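Local coordinates for protein proline dehydrogenase (Bradyrhizobium japonicum USDA 110, PDB 3HAZ) that probably oxidises proline to glutamate in two steps, with an FAD-dependent proline dehydrogenase and an NAD-dependent aldehyde dehydrogenase joined in one chain, at residues K344-D349 with L456-L461; T350-A355 with V365-A370. One frame throughout, in Å; residues are numbered along the deposited sequence.

Contact 1: K344-D349 with L456-L461; sequences KGAYWD and LVRRLL. With FAD (flavin-adenine dinucleotide), chain C; SO4 (sulfate ion), chain K.
The carbonyl oxygen of Gly-345, just before the point where Ala-346 and Tyr-347 meet Arg-458, is gripped by three hydroxyls of FAD. The shortest bond runs from FAD O2B to Gly-345 O at 2.6 Å; FAD O3B also donates to it, and O4' does so weakly, while Gly-345 N returns a bond to O4'. With phi at 152°, a CB here would collide with the preceding carbonyl oxygen, which explains the glycine. Lys-344, an extended chain, carries its NZ to the pyrophosphate, 2.9 Å from FAD O2A, and also pairs with Asp-373. Ala-346 N donates to the flavin carbonyl O2 at 2.8 Å. Its small CB fits beside flavin N1 and the sulfate.

Across the contact Arg-458, bent at chi2 and chi3, brings CD to within 3.6 Å of Tyr-347 CE2. Its guanidinium, turned 24° from the phenol ring, takes Tyr-347 OH above its centre. NH1 points almost straight at sulfate O3, 3.1 Å away, and NH2 forms a salt bridge with Glu-199, so the charge has two partners.

Trp-348 lays one indole face on the adenine, FAD C6A standing 3.3 Å above the ring plane toward its rim; CG anti to the backbone N (chi1 -174°) swings the ring to that side. An alanine here would take away this flat support, and the adenine would probably be freer to shift or tilt.

The sulfate, probably from the crystallisation liquor, lies against the flavin, consistent with a place suited to an anionic substrate group. The N-H given to O2 by Ala-346 would probably help stabilise negative charge gathering on the N1-C2-O2 edge when the flavin is reduced.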
loop_
_atom_site.group_PDB
_atom_site.type_symbol
_atom_site.label_atom_id
_atom_site.label_comp_id
_atom_site.label_asym_id
_atom_site.label_seq_id
_atom_site.Cartn_x
_atom_site.Cartn_y
_atom_site.Cartn_z
ATOM N N LYS A 344 -7.280 27.646 -33.182
ATOM C CA LYS A 344 -7.426 27.116 -31.839
ATOM C C LYS A 344 -6.814 28.089 -30.825
ATOM O O LYS A 344 -7.539 28.660 -30.007
ATOM C CB LYS A 344 -6.874 25.692 -31.757
ATOM C CG LYS A 344 -7.763 24.719 -32.545
ATOM C CD LYS A 344 -7.198 23.305 -32.687
ATOM C CE LYS A 344 -8.087 22.501 -33.644
ATOM N NZ LYS A 344 -7.624 21.104 -33.847
ATOM N N GLY A 345 -5.509 28.331 -30.908
ATOM C CA GLY A 345 -4.896 29.326 -30.035
ATOM C C GLY A 345 -3.436 29.074 -29.709
ATOM O O GLY A 345 -3.045 27.947 -29.414
ATOM N N ALA A 346 -2.630 30.131 -29.741
ATOM C CA ALA A 346 -1.176 29.984 -29.640
ATOM C C ALA A 346 -0.559 30.248 -28.263
ATOM O O ALA A 346 0.659 30.150 -28.114
ATOM C CB ALA A 346 -0.490 30.862 -30.679
ATOM N N TYR A 347 -1.376 30.585 -27.270
ATOM C CA TYR A 347 -0.847 31.052 -25.985
ATOM C C TYR A 347 -1.339 30.234 -24.789
ATOM O O TYR A 347 -1.398 30.751 -23.670
ATOM C CB TYR A 347 -1.224 32.530 -25.754
ATOM C CG TYR A 347 -0.848 33.471 -26.888
ATOM C CD1 TYR A 347 -1.667 33.608 -28.007
ATOM C CD2 TYR A 347 0.319 34.234 -26.829
ATOM C CE1 TYR A 347 -1.330 34.472 -29.046
ATOM C CE2 TYR A 347 0.664 35.100 -27.859
ATOM C CZ TYR A 347 -0.165 35.214 -28.961
ATOM O OH TYR A 347 0.179 36.061 -29.982
ATOM N N TRP A 348 -1.679 28.968 -25.010
ATOM C CA TRP A 348 -2.333 28.172 -23.962
ATOM C C TRP A 348 -1.544 28.136 -22.656
ATOM O O TRP A 348 -2.075 28.458 -21.594
ATOM C CB TRP A 348 -2.636 26.751 -24.450
ATOM C CG TRP A 348 -3.439 25.925 -23.470
ATOM C CD1 TRP A 348 -4.799 25.878 -23.356
ATOM C CD2 TRP A 348 -2.923 25.019 -22.486
ATOM N NE1 TRP A 348 -5.162 25.013 -22.352
ATOM C CE2 TRP A 348 -4.029 24.470 -21.802
ATOM C CE3 TRP A 348 -1.632 24.628 -22.108
ATOM C CZ2 TRP A 348 -3.885 23.544 -20.764
ATOM C CZ3 TRP A 348 -1.489 23.706 -21.083
ATOM C CH2 TRP A 348 -2.611 23.173 -20.422
ATOM N N ASP A 349 -0.276 27.753 -22.731
ATOM C CA ASP A 349 0.549 27.658 -21.529
ATOM C C ASP A 349 0.624 28.995 -20.800
ATOM O O ASP A 349 0.633 29.050 -19.574
ATOM C CB ASP A 349 1.946 27.147 -21.878
ATOM C CG ASP A 349 1.958 25.654 -22.168
ATOM O OD1 ASP A 349 1.880 24.858 -21.211
ATOM O OD2 ASP A 349 2.044 25.277 -23.350
ATOM N N LEU A 456 10.142 32.704 -32.821
ATOM C CA LEU A 456 10.613 31.322 -32.847
ATOM C C LEU A 456 10.155 30.542 -31.620
ATOM O O LEU A 456 9.738 29.386 -31.729
ATOM C CB LEU A 456 12.137 31.268 -32.945
ATOM C CG LEU A 456 12.706 31.185 -34.357
ATOM C CD1 LEU A 456 14.213 31.038 -34.297
ATOM C CD2 LEU A 456 12.075 30.024 -35.120
ATOM N N VAL A 457 10.246 31.188 -30.459
ATOM C CA VAL A 457 9.850 30.594 -29.189
ATOM C C VAL A 457 8.424 30.064 -29.250
ATOM O O VAL A 457 8.171 28.879 -29.011
ATOM C CB VAL A 457 9.922 31.630 -28.051
ATOM C CG1 VAL A 457 9.276 31.077 -26.783
ATOM C CG2 VAL A 457 11.356 32.037 -27.798
ATOM N N ARG A 458 7.489 30.951 -29.571
ATOM C CA ARG A 458 6.089 30.568 -29.653
ATOM C C ARG A 458 5.922 29.408 -30.629
ATOM O O ARG A 458 5.249 28.422 -30.326
ATOM C CB ARG A 458 5.234 31.771 -30.056
ATOM C CG ARG A 458 3.783 31.674 -29.635
ATOM C CD ARG A 458 3.222 33.033 -29.233
ATOM N NE ARG A 458 3.773 34.126 -30.029
ATOM C CZ ARG A 458 3.526 34.306 -31.323
ATOM N NH1 ARG A 458 2.749 33.454 -31.972
ATOM N NH2 ARG A 458 4.067 35.328 -31.970
ATOM N N ARG A 459 6.575 29.512 -31.782
ATOM C CA ARG A 459 6.498 28.484 -32.817
ATOM C C ARG A 459 6.968 27.113 -32.331
ATOM O O ARG A 459 6.364 26.086 -32.661
ATOM C CB ARG A 459 7.320 28.910 -34.043
ATOM C CG ARG A 459 7.461 27.843 -35.115
ATOM C CD ARG A 459 6.252 27.808 -36.034
ATOM N NE ARG A 459 6.563 27.128 -37.288
ATOM C CZ ARG A 459 6.876 27.751 -38.422
ATOM N NH1 ARG A 459 6.907 29.076 -38.472
ATOM N NH2 ARG A 459 7.149 27.045 -39.510
ATOM N N LEU A 460 8.051 27.100 -31.559
ATOM C CA LEU A 460 8.671 25.852 -31.120
ATOM C C LEU A 460 7.880 25.152 -30.016
ATOM O O LEU A 460 7.927 23.930 -29.896
ATOM C CB LEU A 460 10.105 26.099 -30.645
ATOM C CG LEU A 460 11.116 26.507 -31.716
ATOM C CD1 LEU A 460 12.478 26.734 -31.090
ATOM C CD2 LEU A 460 11.195 25.446 -32.792
ATOM N N LEU A 461 7.164 25.928 -29.208
ATOM C CA LEU A 461 6.346 25.352 -28.149
ATOM C C LEU A 461 5.331 24.382 -28.738
ATOM O O LEU A 461 5.044 23.331 -28.157
ATOM C CB LEU A 461 5.621 26.444 -27.356
ATOM C CG LEU A 461 6.429 27.204 -26.302
ATOM C CD1 LEU A 461 5.504 28.079 -25.459
ATOM C CD2 LEU A 461 7.211 26.233 -25.417
HETATM P PA FAD C . -3.733 20.730 -33.044
HETATM O O1A FAD C . -2.493 19.727 -32.693
HETATM O O2A FAD C . -4.936 20.013 -33.465
HETATM O O5B FAD C . -4.096 21.591 -31.713
HETATM C C5B FAD C . -3.056 22.266 -31.065
HETATM C C4B FAD C . -3.636 23.244 -30.036
HETATM O O4B FAD C . -4.830 22.820 -29.178
HETATM C C3B FAD C . -2.998 24.352 -29.451
HETATM O O3B FAD C . -2.248 25.221 -30.281
HETATM C C2B FAD C . -4.012 24.883 -28.470
HETATM O O2B FAD C . -4.738 26.035 -28.856
HETATM C C1B FAD C . -4.834 23.707 -28.080
HETATM N N9A FAD C . -4.427 22.947 -26.912
HETATM C C8A FAD C . -3.262 22.210 -26.724
HETATM N N7A FAD C . -3.336 21.625 -25.489
HETATM C C5A FAD C . -4.570 22.004 -24.910
HETATM C C6A FAD C . -5.210 21.685 -23.587
HETATM N N6A FAD C . -4.530 20.832 -22.619
HETATM N N1A FAD C . -6.397 22.169 -23.289
HETATM C C2A FAD C . -7.082 22.986 -24.210
HETATM N N3A FAD C . -6.466 23.294 -25.480
HETATM C C4A FAD C . -5.229 22.787 -25.788
HETATM N N1 FAD C . -3.367 31.531 -32.711
HETATM C C2 FAD C . -3.651 32.641 -31.953
HETATM O O2 FAD C . -3.780 32.517 -30.587
HETATM N N3 FAD C . -3.764 33.927 -32.583
HETATM C C4 FAD C . -3.594 34.050 -33.933
HETATM O O4 FAD C . -3.771 35.292 -34.556
HETATM C C4X FAD C . -3.302 32.889 -34.729
HETATM N N5 FAD C . -3.122 33.006 -36.210
HETATM C C5X FAD C . -2.829 31.851 -36.976
HETATM C C6 FAD C . -2.644 31.970 -38.430
HETATM C C7 FAD C . -2.356 30.816 -39.194
HETATM C C7M FAD C . -2.145 30.955 -40.693
HETATM C C8 FAD C . -2.248 29.492 -38.538
HETATM C C8M FAD C . -1.931 28.220 -39.342
HETATM C C9 FAD C . -2.425 29.382 -37.147
HETATM C C9A FAD C . -2.716 30.582 -36.342
HETATM N N10 FAD C . -2.901 30.477 -34.893
HETATM C C10 FAD C . -3.199 31.660 -34.119
HETATM C "C1'" FAD C . -2.969 29.154 -34.193
HETATM C "C2'" FAD C . -1.636 28.615 -33.614
HETATM O "O2'" FAD C . -0.536 29.323 -34.178
HETATM C "C3'" FAD C . -1.561 27.099 -33.855
HETATM O "O3'" FAD C . -1.209 26.838 -35.209
HETATM C "C4'" FAD C . -2.909 26.360 -33.528
HETATM O "O4'" FAD C . -3.530 26.672 -32.329
HETATM C "C5'" FAD C . -2.797 24.827 -33.740
HETATM O "O5'" FAD C . -4.050 24.212 -33.997
HETATM P P FAD C . -4.058 22.859 -34.957
HETATM O O1P FAD C . -5.633 22.387 -35.236
HETATM O O2P FAD C . -3.333 23.134 -36.203
HETATM O O3P FAD C . -3.160 21.736 -34.183
HETATM S S SO4 K . 0.596 33.216 -34.363
HETATM O O1 SO4 K . -0.065 32.358 -35.342
HETATM O O2 SO4 K . 0.874 32.423 -33.172
HETATM O O3 SO4 K . 1.849 33.721 -34.921
HETATM O O4 SO4 K . -0.275 34.342 -34.026
#

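Contact 2: T350-A355 with V365-A370; sequences TEIKRA and VFTRKA. With FAD (flavin-adenine dinucleotide), chain C; SO4 (sulfate ion), chain F.
Val-365 packs on Glu-351 and Ile-352 inside the beta-alpha connection that follows strand 338-343 of the proline dehydrogenase barrel, a TIM-barrel relative; helix 348-357 runs out from the strand, and 365-370 leads into helix 369-384.

The link across the two segments is apolar. Val-365 CG2, set between its own backbone N and carbonyl carbon, reaches Ile-352 CD1 at 3.9 Å, and it also meets Glu-351 CB. Val-365 CG1 lies beside Glu-351 CG, the two side chains crossing at about a right angle. Only the methylenes of the glutamate serve here: a bend at chi2 (-60°) turns the carboxylate aside, where OE1 accepts a bond from Ala-284 N. Ile-352 CD1 touches Thr-367 CG2 as well, at 3.8 Å, so a long branched side chain suits this place by bridging two residues of 365-370. Threonine suits the other end of the bridge: its methyl joins the apolar patch while OG1 bonds to His-499 N.

Hydrogen bonds to the cofactor come from 365-370. Thr-367 O accepts from the adenine amino group, FAD N6A, at 3.0 Å. Lys-369 has CG opposite its backbone N, which lays CG beside the adenine at C8A and N7A; the bend at chi2 then turns the chain toward the phosphate, where NZ lies 2.9 Å from FAD O2A. Asp-373 balances the same ammonium.

Charge gathers again where helix 369-384 begins. Arg-368 presents one edge of its guanidinium to a bound sulfate, probably from the crystallisation liquor: NE donates to O2, and NH2 to O1 at 2.9 Å. NH1 bonds to Ala-496 O, which helps fix the rotation of the group. The start of the helix, where backbone N-H groups await acceptors, would also attract an anion, and Ala-370 N donates a hydrogen bond to sulfate O4 at 2.7 Å.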
loop_
_atom_site.group_PDB
_atom_site.type_symbol
_atom_site.label_atom_id
_atom_site.label_comp_id
_atom_site.label_asym_id
_atom_site.label_seq_id
_atom_site.Cartn_x
_atom_site.Cartn_y
_atom_site.Cartn_z
ATOM N N THR A 350 0.652 30.078 -21.563
ATOM C CA THR A 350 0.686 31.407 -20.974
ATOM C C THR A 350 -0.599 31.703 -20.214
ATOM O O THR A 350 -0.559 32.238 -19.108
ATOM C CB THR A 350 0.962 32.480 -22.042
ATOM O OG1 THR A 350 2.287 32.291 -22.547
ATOM C CG2 THR A 350 0.843 33.880 -21.458
ATOM N N GLU A 351 -1.741 31.341 -20.792
ATOM C CA GLU A 351 -3.010 31.602 -20.123
ATOM C C GLU A 351 -3.121 30.833 -18.808
ATOM O O GLU A 351 -3.648 31.348 -17.828
ATOM C CB GLU A 351 -4.195 31.270 -21.035
ATOM C CG GLU A 351 -4.194 32.013 -22.368
ATOM C CD GLU A 351 -4.227 33.525 -22.221
ATOM O OE1 GLU A 351 -4.131 34.218 -23.258
ATOM O OE2 GLU A 351 -4.346 34.024 -21.080
ATOM N N ILE A 352 -2.618 29.600 -18.785
ATOM C CA ILE A 352 -2.675 28.803 -17.567
ATOM C C ILE A 352 -1.825 29.471 -16.490
ATOM O O ILE A 352 -2.278 29.681 -15.370
ATOM C CB ILE A 352 -2.180 27.347 -17.790
ATOM C CG1 ILE A 352 -3.026 26.644 -18.855
ATOM C CG2 ILE A 352 -2.197 26.552 -16.472
ATOM C CD1 ILE A 352 -4.516 26.733 -18.617
ATOM N N LYS A 353 -0.589 29.810 -16.842
ATOM C CA LYS A 353 0.338 30.384 -15.879
ATOM C C LYS A 353 -0.213 31.692 -15.333
ATOM O O LYS A 353 -0.235 31.910 -14.120
ATOM C CB LYS A 353 1.722 30.602 -16.509
ATOM C CG LYS A 353 2.789 31.099 -15.522
ATOM C CD LYS A 353 4.175 31.050 -16.145
ATOM C CE LYS A 353 5.244 31.525 -15.164
ATOM N NZ LYS A 353 6.592 31.574 -15.813
ATOM N N ARG A 354 -0.681 32.556 -16.231
ATOM C CA ARG A 354 -1.175 33.863 -15.820
ATOM C C ARG A 354 -2.343 33.763 -14.844
ATOM O O ARG A 354 -2.392 34.481 -13.846
ATOM C CB ARG A 354 -1.596 34.690 -17.035
ATOM C CG ARG A 354 -0.440 35.309 -17.797
ATOM C CD ARG A 354 -0.957 36.011 -19.033
ATOM N NE ARG A 354 0.081 36.776 -19.712
ATOM C CZ ARG A 354 -0.172 37.774 -20.549
ATOM N NH1 ARG A 354 0.829 38.431 -21.124
ATOM N NH2 ARG A 354 -1.430 38.115 -20.805
ATOM N N ALA A 355 -3.299 32.898 -15.153
ATOM C CA ALA A 355 -4.491 32.793 -14.326
ATOM C C ALA A 355 -4.117 32.289 -12.927
ATOM O O ALA A 355 -4.693 32.719 -11.934
ATOM C CB ALA A 355 -5.529 31.888 -14.986
ATOM N N VAL A 365 -9.377 29.684 -21.020
ATOM C CA VAL A 365 -9.221 28.675 -22.056
ATOM C C VAL A 365 -9.652 27.330 -21.508
ATOM O O VAL A 365 -9.643 27.122 -20.295
ATOM C CB VAL A 365 -7.755 28.542 -22.512
ATOM C CG1 VAL A 365 -7.332 29.743 -23.359
ATOM C CG2 VAL A 365 -6.834 28.367 -21.302
ATOM N N PHE A 366 -10.036 26.419 -22.398
ATOM C CA PHE A 366 -10.273 25.040 -21.991
ATOM C C PHE A 366 -8.947 24.435 -21.531
ATOM O O PHE A 366 -7.875 24.909 -21.916
ATOM C CB PHE A 366 -10.890 24.236 -23.141
ATOM C CG PHE A 366 -12.198 24.810 -23.643
ATOM C CD1 PHE A 366 -13.354 24.719 -22.875
ATOM C CD2 PHE A 366 -12.266 25.445 -24.869
ATOM C CE1 PHE A 366 -14.555 25.250 -23.331
ATOM C CE2 PHE A 366 -13.457 25.985 -25.326
ATOM C CZ PHE A 366 -14.605 25.887 -24.557
ATOM N N THR A 367 -9.015 23.403 -20.695
ATOM C CA THR A 367 -7.799 22.776 -20.188
ATOM C C THR A 367 -7.618 21.350 -20.686
ATOM O O THR A 367 -6.591 20.726 -20.422
ATOM C CB THR A 367 -7.726 22.802 -18.650
ATOM O OG1 THR A 367 -8.985 22.403 -18.098
ATOM C CG2 THR A 367 -7.378 24.204 -18.157
ATOM N N ARG A 368 -8.621 20.826 -21.387
ATOM C CA ARG A 368 -8.438 19.573 -22.111
ATOM C C ARG A 368 -8.433 19.839 -23.612
ATOM O O ARG A 368 -9.296 20.547 -24.130
ATOM C CB ARG A 368 -9.515 18.547 -21.744
ATOM C CG ARG A 368 -9.298 17.904 -20.379
ATOM C CD ARG A 368 -10.233 16.724 -20.157
ATOM N NE ARG A 368 -9.979 15.635 -21.098
ATOM C CZ ARG A 368 -10.632 14.477 -21.091
ATOM N NH1 ARG A 368 -11.578 14.254 -20.187
ATOM N NH2 ARG A 368 -10.341 13.543 -21.988
ATOM N N LYS A 369 -7.461 19.258 -24.302
ATOM C CA LYS A 369 -7.258 19.507 -25.724
ATOM C C LYS A 369 -8.503 19.151 -26.538
ATOM O O LYS A 369 -8.868 19.864 -27.485
ATOM C CB LYS A 369 -6.030 18.731 -26.216
ATOM C CG LYS A 369 -5.372 19.281 -27.488
ATOM C CD LYS A 369 -6.045 18.742 -28.741
ATOM C CE LYS A 369 -5.251 19.088 -29.991
ATOM N NZ LYS A 369 -5.803 18.413 -31.198
ATOM N N ALA A 370 -9.161 18.058 -26.157
ATOM C CA ALA A 370 -10.372 17.607 -26.839
ATOM C C ALA A 370 -11.501 18.629 -26.748
ATOM O O ALA A 370 -12.348 18.695 -27.635
ATOM C CB ALA A 370 -10.837 16.261 -26.286
HETATM P PA FAD C . -3.733 20.730 -33.044
HETATM O O1A FAD C . -2.493 19.727 -32.693
HETATM O O2A FAD C . -4.936 20.013 -33.465
HETATM O O5B FAD C . -4.096 21.591 -31.713
HETATM C C5B FAD C . -3.056 22.266 -31.065
HETATM C C4B FAD C . -3.636 23.244 -30.036
HETATM O O4B FAD C . -4.830 22.820 -29.178
HETATM C C3B FAD C . -2.998 24.352 -29.451
HETATM O O3B FAD C . -2.248 25.221 -30.281
HETATM C C2B FAD C . -4.012 24.883 -28.470
HETATM O O2B FAD C . -4.738 26.035 -28.856
HETATM C C1B FAD C . -4.834 23.707 -28.080
HETATM N N9A FAD C . -4.427 22.947 -26.912
HETATM C C8A FAD C . -3.262 22.210 -26.724
HETATM N N7A FAD C . -3.336 21.625 -25.489
HETATM C C5A FAD C . -4.570 22.004 -24.910
HETATM C C6A FAD C . -5.210 21.685 -23.587
HETATM N N6A FAD C . -4.530 20.832 -22.619
HETATM N N1A FAD C . -6.397 22.169 -23.289
HETATM C C2A FAD C . -7.082 22.986 -24.210
HETATM N N3A FAD C . -6.466 23.294 -25.480
HETATM C C4A FAD C . -5.229 22.787 -25.788
HETATM N N1 FAD C . -3.367 31.531 -32.711
HETATM C C2 FAD C . -3.651 32.641 -31.953
HETATM O O2 FAD C . -3.780 32.517 -30.587
HETATM N N3 FAD C . -3.764 33.927 -32.583
HETATM C C4 FAD C . -3.594 34.050 -33.933
HETATM O O4 FAD C . -3.771 35.292 -34.556
HETATM C C4X FAD C . -3.302 32.889 -34.729
HETATM N N5 FAD C . -3.122 33.006 -36.210
HETATM C C5X FAD C . -2.829 31.851 -36.976
HETATM C C6 FAD C . -2.644 31.970 -38.430
HETATM C C7 FAD C . -2.356 30.816 -39.194
HETATM C C7M FAD C . -2.145 30.955 -40.693
HETATM C C8 FAD C . -2.248 29.492 -38.538
HETATM C C8M FAD C . -1.931 28.220 -39.342
HETATM C C9 FAD C . -2.425 29.382 -37.147
HETATM C C9A FAD C . -2.716 30.582 -36.342
HETATM N N10 FAD C . -2.901 30.477 -34.893
HETATM C C10 FAD C . -3.199 31.660 -34.119
HETATM C "C1'" FAD C . -2.969 29.154 -34.193
HETATM C "C2'" FAD C . -1.636 28.615 -33.614
HETATM O "O2'" FAD C . -0.536 29.323 -34.178
HETATM C "C3'" FAD C . -1.561 27.099 -33.855
HETATM O "O3'" FAD C . -1.209 26.838 -35.209
HETATM C "C4'" FAD C . -2.909 26.360 -33.528
HETATM O "O4'" FAD C . -3.530 26.672 -32.329
HETATM C "C5'" FAD C . -2.797 24.827 -33.740
HETATM O "O5'" FAD C . -4.050 24.212 -33.997
HETATM P P FAD C . -4.058 22.859 -34.957
HETATM O O1P FAD C . -5.633 22.387 -35.236
HETATM O O2P FAD C . -3.333 23.134 -36.203
HETATM O O3P FAD C . -3.160 21.736 -34.183
HETATM S S SO4 F . -7.407 14.991 -23.906
HETATM O O1 SO4 F . -8.227 13.779 -23.939
HETATM O O2 SO4 F . -7.230 15.451 -22.529
HETATM O O3 SO4 F . -6.104 14.684 -24.486
HETATM O O4 SO4 F . -8.078 16.026 -24.681
#

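How the contacts relate
Both contacts use helix 348-357, contact 1 at the N-cap and the loop leading into it, contact 2 in the first turns, and contact 2 is nested inside the chain loop that contact 1 closes. Their centres are about 12 Å apart. The touching residues of contact 2 are all buried and meet through aliphatic groups; contact 1 is only partly buried, and an aromatic ring meets a charged guanidinium there. Trp-348 joins the two: its NE1 probably hydrogen-bonds to Phe-366 O (2.7 Å), and its ring packs on Val-365. Contact 1 follows the cofactor from flavin to adenine face, whereas contact 2 meets its adenine and phosphate end; Lys-344 and Lys-369 share the pyrophosphate.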